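Local coordinates for mandelate racemase/muconate lactonizing enzyme (Polaromonas sp., PDB 2OG9), which probably acts as an enolase-superfamily isomerase, related to mandelate racemase, that works on a carboxylate substrate by abstracting a proton next to the acid group, at residues L25-P30 against F337-P342; T45-L50 against F65-R70. All coordinates share one frame; numbering follows the deposited sequence.

Contact 1: L25-P30 against F337-P342; sequences LPLATP and FEWLEP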
ATOM      1  N   LEU A  25       1.770  36.652 -32.998  1.00 27.52           N
ATOM      2  CA  LEU A  25       0.635  36.303 -33.840  1.00 28.62           C
ATOM      3  C   LEU A  25      -0.638  37.005 -33.384  1.00 29.04           C
ATOM      4  O   LEU A  25      -1.149  36.742 -32.293  1.00 28.66           O
ATOM      5  CB  LEU A  25       0.418  34.787 -33.795  1.00 28.60           C
ATOM      6  CG  LEU A  25      -0.819  34.217 -34.488  1.00 30.38           C
ATOM      7  CD1 LEU A  25      -0.714  34.448 -35.988  1.00 28.69           C
ATOM      8  CD2 LEU A  25      -0.929  32.723 -34.180  1.00 31.35           C
ATOM      9  N   PRO A  26      -1.167  37.920 -34.207  1.00 29.87           N
ATOM     10  CA  PRO A  26      -2.393  38.612 -33.808  1.00 30.94           C
ATOM     11  C   PRO A  26      -3.578  37.683 -34.047  1.00 32.61           C
ATOM     12  O   PRO A  26      -3.612  36.962 -35.044  1.00 32.48           O
ATOM     13  CB  PRO A  26      -2.404  39.832 -34.723  1.00 31.83           C
ATOM     14  CG  PRO A  26      -1.832  39.288 -35.980  1.00 32.45           C
ATOM     15  CD  PRO A  26      -0.665  38.435 -35.494  1.00 29.82           C
ATOM     16  N   LEU A  27      -4.536  37.675 -33.130  1.00 32.42           N
ATOM     17  CA  LEU A  27      -5.697  36.814 -33.294  1.00 35.53           C
ATOM     18  C   LEU A  27      -6.838  37.615 -33.908  1.00 37.81           C
ATOM     19  O   LEU A  27      -7.143  38.720 -33.460  1.00 37.62           O
ATOM     20  CB  LEU A  27      -6.117  36.227 -31.943  1.00 34.77           C
ATOM     21  CG  LEU A  27      -5.052  35.379 -31.234  1.00 34.55           C
ATOM     22  CD1 LEU A  27      -5.611  34.842 -29.935  1.00 33.24           C
ATOM     23  CD2 LEU A  27      -4.614  34.233 -32.131  1.00 34.04           C
ATOM     24  N   ALA A  28      -7.454  37.061 -34.949  1.00 40.73           N
ATOM     25  CA  ALA A  28      -8.557  37.732 -35.630  1.00 43.61           C
ATOM     26  C   ALA A  28      -9.713  37.946 -34.666  1.00 45.53           C
ATOM     27  O   ALA A  28     -10.517  38.863 -34.832  1.00 45.74           O
ATOM     28  CB  ALA A  28      -9.019  36.902 -36.821  1.00 44.10           C
ATOM     29  N   THR A  29      -9.784  37.095 -33.650  1.00 47.10           N
ATOM     30  CA  THR A  29     -10.845  37.177 -32.661  1.00 48.33           C
ATOM     31  C   THR A  29     -10.321  37.064 -31.233  1.00 47.54           C
ATOM     32  O   THR A  29      -9.848  36.006 -30.819  1.00 47.81           O
ATOM     33  CB  THR A  29     -11.890  36.063 -32.891  1.00 48.77           C
ATOM     34  OG1 THR A  29     -12.750  35.972 -31.748  1.00 50.57           O
ATOM     35  CG2 THR A  29     -11.201  34.718 -33.126  1.00 49.70           C
ATOM     36  N   PRO A  30     -10.394  38.161 -30.463  1.00 47.12           N
ATOM     37  CA  PRO A  30      -9.926  38.166 -29.073  1.00 47.22           C
ATOM     38  C   PRO A  30     -10.689  37.129 -28.251  1.00 47.49           C
ATOM     39  O   PRO A  30     -11.868  36.871 -28.508  1.00 47.24           O
ATOM     40  CB  PRO A  30     -10.226  39.591 -28.618  1.00 47.21           C
ATOM     41  CG  PRO A  30     -10.067  40.379 -29.880  1.00 47.84           C
ATOM     42  CD  PRO A  30     -10.796  39.515 -30.879  1.00 47.82           C
ATOM     43  N   PHE A 337      -7.557  23.426 -35.212  1.00 35.76           N
ATOM     44  CA  PHE A 337      -7.871  24.814 -35.001  1.00 38.19           C
ATOM     45  C   PHE A 337      -6.903  25.650 -35.850  1.00 36.89           C
ATOM     46  O   PHE A 337      -5.699  25.368 -35.895  1.00 37.15           O
ATOM     47  CB  PHE A 337      -7.840  25.080 -33.491  1.00 42.74           C
ATOM     48  CG  PHE A 337      -6.594  25.714 -33.012  1.00 47.34           C
ATOM     49  CD1 PHE A 337      -5.371  25.045 -33.039  1.00 48.90           C
ATOM     50  CD2 PHE A 337      -6.642  27.001 -32.536  1.00 50.01           C
ATOM     51  CE1 PHE A 337      -4.220  25.671 -32.576  1.00 50.44           C
ATOM     52  CE2 PHE A 337      -5.508  27.638 -32.068  1.00 51.67           C
ATOM     53  CZ  PHE A 337      -4.286  26.977 -32.094  1.00 51.01           C
ATOM     54  N   GLU A 338      -7.461  26.654 -36.538  1.00 34.05           N
ATOM     55  CA  GLU A 338      -6.790  27.524 -37.522  1.00 33.15           C
ATOM     56  C   GLU A 338      -5.896  28.688 -37.113  1.00 29.92           C
ATOM     57  O   GLU A 338      -5.220  29.244 -37.969  1.00 26.74           O
ATOM     58  CB  GLU A 338      -7.871  28.047 -38.491  1.00 36.24           C
ATOM     59  CG  GLU A 338      -8.886  29.034 -37.854  1.00 41.51           C
ATOM     60  CD  GLU A 338      -9.826  28.379 -36.814  1.00 43.37           C
ATOM     61  OE1 GLU A 338     -10.314  27.249 -37.051  1.00 45.33           O
ATOM     62  OE2 GLU A 338     -10.092  28.995 -35.755  1.00 45.23           O
ATOM     63  N   TRP A 339      -5.826  29.033 -35.830  1.00 26.92           N
ATOM     64  CA  TRP A 339      -5.026  30.214 -35.425  1.00 26.10           C
ATOM     65  C   TRP A 339      -3.572  30.383 -35.918  1.00 24.11           C
ATOM     66  O   TRP A 339      -3.145  31.497 -36.234  1.00 22.78           O
ATOM     67  CB  TRP A 339      -4.998  30.373 -33.896  1.00 28.98           C
ATOM     68  CG  TRP A 339      -6.337  30.388 -33.234  1.00 33.08           C
ATOM     69  CD1 TRP A 339      -7.551  30.226 -33.830  1.00 34.03           C
ATOM     70  CD2 TRP A 339      -6.591  30.502 -31.826  1.00 34.96           C
ATOM     71  NE1 TRP A 339      -8.549  30.225 -32.884  1.00 35.38           N
ATOM     72  CE2 TRP A 339      -7.987  30.393 -31.646  1.00 35.24           C
ATOM     73  CE3 TRP A 339      -5.773  30.679 -30.701  1.00 35.79           C
ATOM     74  CZ2 TRP A 339      -8.587  30.457 -30.384  1.00 36.73           C
ATOM     75  CZ3 TRP A 339      -6.367  30.743 -29.446  1.00 36.24           C
ATOM     76  CH2 TRP A 339      -7.764  30.631 -29.299  1.00 36.26           C
ATOM     77  N   LEU A 340      -2.813  29.292 -35.959  1.00 21.18           N
ATOM     78  CA  LEU A 340      -1.422  29.380 -36.367  1.00 21.87           C
ATOM     79  C   LEU A 340      -1.144  29.392 -37.868  1.00 20.65           C
ATOM     80  O   LEU A 340      -0.032  29.710 -38.278  1.00 18.90           O
ATOM     81  CB  LEU A 340      -0.620  28.242 -35.737  1.00 23.13           C
ATOM     82  CG  LEU A 340      -0.775  28.018 -34.233  1.00 25.24           C
ATOM     83  CD1 LEU A 340       0.290  27.019 -33.778  1.00 26.92           C
ATOM     84  CD2 LEU A 340      -0.618  29.332 -33.478  1.00 25.56           C
ATOM     85  N   GLU A 341      -2.135  29.048 -38.684  1.00 20.47           N
ATOM     86  CA  GLU A 341      -1.945  28.987 -40.136  1.00 23.28           C
ATOM     87  C   GLU A 341      -1.193  30.149 -40.801  1.00 22.38           C
ATOM     88  O   GLU A 341      -0.353  29.917 -41.663  1.00 23.60           O
ATOM     89  CB  GLU A 341      -3.297  28.782 -40.833  1.00 21.79           C
ATOM     90  CG  GLU A 341      -3.982  27.481 -40.433  1.00 24.79           C
ATOM     91  CD  GLU A 341      -5.229  27.190 -41.250  1.00 26.75           C
ATOM     92  OE1 GLU A 341      -5.998  28.135 -41.525  1.00 28.74           O
ATOM     93  OE2 GLU A 341      -5.445  26.011 -41.603  1.00 26.90           O
ATOM     94  N   PRO A 342      -1.480  31.406 -40.414  1.00 22.44           N
ATOM     95  CA  PRO A 342      -0.795  32.558 -41.017  1.00 24.26           C
ATOM     96  C   PRO A 342       0.733  32.532 -40.903  1.00 24.36           C
ATOM     97  O   PRO A 342       1.428  33.198 -41.667  1.00 23.56           O
ATOM     98  CB  PRO A 342      -1.386  33.749 -40.260  1.00 24.74           C
ATOM     99  CG  PRO A 342      -2.746  33.287 -39.908  1.00 24.17           C
ATOM    100  CD  PRO A 342      -2.511  31.861 -39.467  1.00 23.84           C
TER
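Leu25, near the end of strand 15-26, and Leu27, just beyond it, press their side chains against Trp339, Leu340 and Pro342, in the loop that follows strand 333-335. The contact is partly buried, and in it leucine methyls meet a carbonyl, another methyl, a proline and an indole ring. Along Leu25, CB meets nothing across the contact, but with CG anti to the backbone N (chi1 173°) the branch extends toward the loop. Leu25 CG lies 4.0 Å from Trp339 O, and beyond it the two methyls part. Leu25 CD1 passes the same carbonyl and reaches Pro342 CB at 4.4 Å. Leu25 CD2 goes deeper, to 3.3 Å from Trp339 O and 3.5 Å from Leu340 CD2, a tight methyl-methyl approach made where the two leucines run at about a right angle. Cutting this side chain back to an alanine is likely to open a gap beside Leu340 CD2 and the Trp339 carbonyl, which the two methyls now fill.

Leu27 CD2 sits 4.0 Å from CE3 of the Trp339 indole. Phe337 lies on the opposite side of the indole plane, its CE2 over the rim. The loop owes its bend to a type I turn from Glu338 to Glu341, closed by Glu341 N to Glu338 O at 3.2 Å. Trp374 of helix 370-374 packs on both Leu25 and Pro342, and Met44 touches Leu27 and Trp339.

No hydrogen bond joins the two segments: strand end and barrel-domain loop are held together by shape and apolar burial, with the Trp339 carbonyl lying against methyl groups.

Contact 2: T45-L50 against F65-R70; sequences TEIAIL and FSYSKR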
ATOM      1  N   THR A  45      -5.520  38.809 -27.150  1.00 38.24           N
ATOM      2  CA  THR A  45      -5.595  39.235 -28.543  1.00 37.87           C
ATOM      3  C   THR A  45      -4.428  38.778 -29.411  1.00 35.96           C
ATOM      4  O   THR A  45      -4.405  39.048 -30.613  1.00 33.66           O
ATOM      5  CB  THR A  45      -5.679  40.766 -28.633  1.00 39.97           C
ATOM      6  OG1 THR A  45      -4.473  41.341 -28.110  1.00 42.24           O
ATOM      7  CG2 THR A  45      -6.865  41.279 -27.826  1.00 40.72           C
ATOM      8  N   GLU A  46      -3.464  38.091 -28.808  1.00 33.22           N
ATOM      9  CA  GLU A  46      -2.303  37.619 -29.554  1.00 32.58           C
ATOM     10  C   GLU A  46      -1.590  36.467 -28.858  1.00 30.32           C
ATOM     11  O   GLU A  46      -1.820  36.204 -27.678  1.00 29.38           O
ATOM     12  CB  GLU A  46      -1.318  38.772 -29.766  1.00 33.66           C
ATOM     13  CG  GLU A  46      -1.004  39.558 -28.503  1.00 37.70           C
ATOM     14  CD  GLU A  46       0.069  40.606 -28.723  1.00 40.26           C
ATOM     15  OE1 GLU A  46       0.060  41.260 -29.789  1.00 41.10           O
ATOM     16  OE2 GLU A  46       0.919  40.780 -27.825  1.00 42.09           O
ATOM     17  N   ILE A  47      -0.732  35.780 -29.604  1.00 27.94           N
ATOM     18  CA  ILE A  47       0.040  34.666 -29.063  1.00 24.43           C
ATOM     19  C   ILE A  47       1.499  34.860 -29.461  1.00 25.30           C
ATOM     20  O   ILE A  47       1.807  35.070 -30.638  1.00 21.61           O
ATOM     21  CB  ILE A  47      -0.459  33.306 -29.607  1.00 26.37           C
ATOM     22  CG1 ILE A  47      -1.900  33.063 -29.158  1.00 24.02           C
ATOM     23  CG2 ILE A  47       0.438  32.178 -29.099  1.00 24.58           C
ATOM     24  CD1 ILE A  47      -2.490  31.764 -29.673  1.00 26.98           C
ATOM     25  N   ALA A  48       2.395  34.806 -28.478  1.00 22.55           N
ATOM     26  CA  ALA A  48       3.818  34.975 -28.741  1.00 23.14           C
ATOM     27  C   ALA A  48       4.421  33.647 -29.180  1.00 23.49           C
ATOM     28  O   ALA A  48       4.364  32.667 -28.444  1.00 23.01           O
ATOM     29  CB  ALA A  48       4.524  35.489 -27.482  1.00 24.36           C
ATOM     30  N   ILE A  49       5.002  33.613 -30.375  1.00 21.01           N
ATOM     31  CA  ILE A  49       5.601  32.387 -30.884  1.00 21.78           C
ATOM     32  C   ILE A  49       7.118  32.528 -30.929  1.00 22.68           C
ATOM     33  O   ILE A  49       7.634  33.523 -31.431  1.00 22.64           O
ATOM     34  CB  ILE A  49       5.123  32.078 -32.331  1.00 22.04           C
ATOM     35  CG1 ILE A  49       3.591  32.114 -32.414  1.00 20.14           C
ATOM     36  CG2 ILE A  49       5.672  30.732 -32.776  1.00 23.36           C
ATOM     37  CD1 ILE A  49       2.890  31.015 -31.647  1.00 20.42           C
ATOM     38  N   LEU A  50       7.833  31.546 -30.392  1.00 21.41           N
ATOM     39  CA  LEU A  50       9.293  31.579 -30.435  1.00 21.49           C
ATOM     40  C   LEU A  50       9.766  30.609 -31.508  1.00 20.84           C
ATOM     41  O   LEU A  50       9.603  29.400 -31.375  1.00 21.97           O
ATOM     42  CB  LEU A  50       9.903  31.175 -29.088  1.00 22.78           C
ATOM     43  CG  LEU A  50      11.422  30.956 -29.127  1.00 23.16           C
ATOM     44  CD1 LEU A  50      12.111  32.275 -29.430  1.00 22.73           C
ATOM     45  CD2 LEU A  50      11.908  30.385 -27.803  1.00 23.32           C
ATOM     46  N   PHE A  65       9.441  25.464 -32.790  1.00 16.83           N
ATOM     47  CA  PHE A  65       8.851  26.597 -32.098  1.00 19.20           C
ATOM     48  C   PHE A  65       8.232  26.224 -30.765  1.00 18.51           C
ATOM     49  O   PHE A  65       7.995  25.056 -30.481  1.00 18.49           O
ATOM     50  CB  PHE A  65       7.794  27.270 -32.992  1.00 22.01           C
ATOM     51  CG  PHE A  65       6.562  26.435 -33.235  1.00 25.14           C
ATOM     52  CD1 PHE A  65       5.475  26.508 -32.369  1.00 28.74           C
ATOM     53  CD2 PHE A  65       6.490  25.577 -34.325  1.00 27.14           C
ATOM     54  CE1 PHE A  65       4.330  25.739 -32.582  1.00 29.52           C
ATOM     55  CE2 PHE A  65       5.351  24.801 -34.551  1.00 30.39           C
ATOM     56  CZ  PHE A  65       4.267  24.885 -33.673  1.00 30.02           C
ATOM     57  N   SER A  66       8.022  27.236 -29.936  1.00 20.20           N
ATOM     58  CA  SER A  66       7.363  27.079 -28.650  1.00 20.74           C
ATOM     59  C   SER A  66       6.450  28.297 -28.632  1.00 20.17           C
ATOM     60  O   SER A  66       6.451  29.078 -29.592  1.00 19.64           O
ATOM     61  CB  SER A  66       8.363  27.100 -27.482  1.00 21.93           C
ATOM     62  OG  SER A  66       9.117  28.298 -27.446  1.00 27.19           O
ATOM     63  N   TYR A  67       5.670  28.478 -27.576  1.00 19.03           N
ATOM     64  CA  TYR A  67       4.759  29.609 -27.547  1.00 21.52           C
ATOM     65  C   TYR A  67       4.343  29.966 -26.131  1.00 22.04           C
ATOM     66  O   TYR A  67       4.595  29.221 -25.185  1.00 20.16           O
ATOM     67  CB  TYR A  67       3.504  29.270 -28.361  1.00 23.06           C
ATOM     68  CG  TYR A  67       2.558  28.339 -27.634  1.00 26.37           C
ATOM     69  CD1 TYR A  67       1.532  28.841 -26.837  1.00 28.19           C
ATOM     70  CD2 TYR A  67       2.724  26.959 -27.694  1.00 28.77           C
ATOM     71  CE1 TYR A  67       0.695  27.994 -26.118  1.00 32.02           C
ATOM     72  CE2 TYR A  67       1.893  26.099 -26.976  1.00 31.21           C
ATOM     73  CZ  TYR A  67       0.881  26.626 -26.189  1.00 32.47           C
ATOM     74  OH  TYR A  67       0.059  25.794 -25.462  1.00 32.87           O
ATOM     75  N   SER A  68       3.699  31.117 -26.004  1.00 21.77           N
ATOM     76  CA  SER A  68       3.190  31.586 -24.729  1.00 23.12           C
ATOM     77  C   SER A  68       1.862  32.274 -24.985  1.00 23.02           C
ATOM     78  O   SER A  68       1.759  33.137 -25.861  1.00 21.23           O
ATOM     79  CB  SER A  68       4.139  32.598 -24.080  1.00 23.81           C
ATOM     80  OG  SER A  68       5.419  32.046 -23.859  1.00 26.44           O
ATOM     81  N   LYS A  69       0.846  31.858 -24.244  1.00 25.11           N
ATOM     82  CA  LYS A  69      -0.470  32.474 -24.324  1.00 27.77           C
ATOM     83  C   LYS A  69      -0.448  33.334 -23.069  1.00 28.92           C
ATOM     84  O   LYS A  69      -0.361  32.812 -21.959  1.00 30.27           O
ATOM     85  CB  LYS A  69      -1.564  31.409 -24.256  1.00 29.34           C
ATOM     86  CG  LYS A  69      -1.731  30.638 -25.562  1.00 32.12           C
ATOM     87  CD  LYS A  69      -2.544  29.365 -25.367  1.00 36.04           C
ATOM     88  CE  LYS A  69      -3.782  29.349 -26.249  1.00 37.71           C
ATOM     89  NZ  LYS A  69      -4.513  28.045 -26.201  1.00 36.85           N
ATOM     90  N   ARG A  70      -0.494  34.646 -23.257  1.00 28.56           N
ATOM     91  CA  ARG A  70      -0.414  35.607 -22.161  1.00 29.34           C
ATOM     92  C   ARG A  70       1.071  35.759 -21.817  1.00 27.04           C
ATOM     93  O   ARG A  70       1.919  35.480 -22.656  1.00 27.82           O
ATOM     94  CB  ARG A  70      -1.241  35.151 -20.948  1.00 30.37           C
ATOM     95  CG  ARG A  70      -2.739  35.108 -21.254  1.00 36.14           C
ATOM     96  CD  ARG A  70      -3.592  34.798 -20.032  1.00 41.31           C
ATOM     97  NE  ARG A  70      -4.998  34.615 -20.393  1.00 44.75           N
ATOM     98  CZ  ARG A  70      -5.784  35.570 -20.884  1.00 47.57           C
ATOM     99  NH1 ARG A  70      -5.310  36.796 -21.075  1.00 49.92           N
ATOM    100  NH2 ARG A  70      -7.045  35.298 -21.196  1.00 48.62           N
TER
HETATM  101  O   HOH W   1      -0.543  36.270 -25.378  1.00 30.83           O
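Ala48 and Ser68 form a hydrogen-bonded pair of the antiparallel hairpin 46-56/61-69, part of the N-terminal capping domain of the enolase superfamily. Both of their backbone bonds are made: Ala48 N to Ser68 O at 3.2 Å and Ser68 N to Ala48 O at 3.0 Å. Leu50 and Ser66 repeat the exchange two residues on. There Leu50 N reaches Ser66 O at 2.9 Å, nearly straight at hydrogen (164°) yet 42° out of the carbonyl plane, while Ser66 N binds Leu50 O at 3.0 Å.

Beyond the Ala48-Ser68 pair, toward Arg70, a water bridges the two chains, donating to Glu46 O and accepting from Arg70 N. Lys69 N is bound by Ser108 OG of the second subunit, so the hairpin edge also meets the assembly.

The side chains divide between two faces. Ile47, Ile49 and Tyr67 share one of them, where Ile49 CD1 rests 3.8 Å from Tyr67 CB and Ile47 lies alongside Tyr67, pointing the same way. The phenol oxygen is satisfied beyond the hairpin, hydrogen-bonded to Asp288 OD2 and Arg291 NH2, which tie the capping-domain strand to the barrel domain. The other face carries Ala48, Leu50, Ser66 and Ser68; helix 73-83 packs on Leu50 and Ser68, and Tyr24 of strand 15-26 on Ala48. Gln76 of that helix uses both ends of its amide: NE2 donates to Tyr67 O and OE1 accepts from Ser66 OG. The serine oxygen sits between its own backbone N and carbonyl carbon (chi1 58°), and in this position Ser66 OG also packs against Leu50 CB at 3.4 Å.

How the contacts relate
Contacts 1 and 2 have their centres 11 Å apart on the same side of the chain's centre, and both reach the four-stranded antiparallel sheet, where strands 15-26 and 46-56 are neighbours. Along the chain, 25-30 comes first, then 45-50 and 65-70, and finally 337-342, so the hairpin of contact 2 falls between the two halves of contact 1. Probable backbone hydrogen bonds, Leu25 N to Ile47 O (2.8 Å) and Leu27 N to Thr45 O (2.9 Å), connect them directly, and Trp339 packs on Ile47. Contact 2 pairs two strands of the capping-domain sheet, while contact 1 brings the end of strand 15-26 and the residues after it against a loop of the barrel domain.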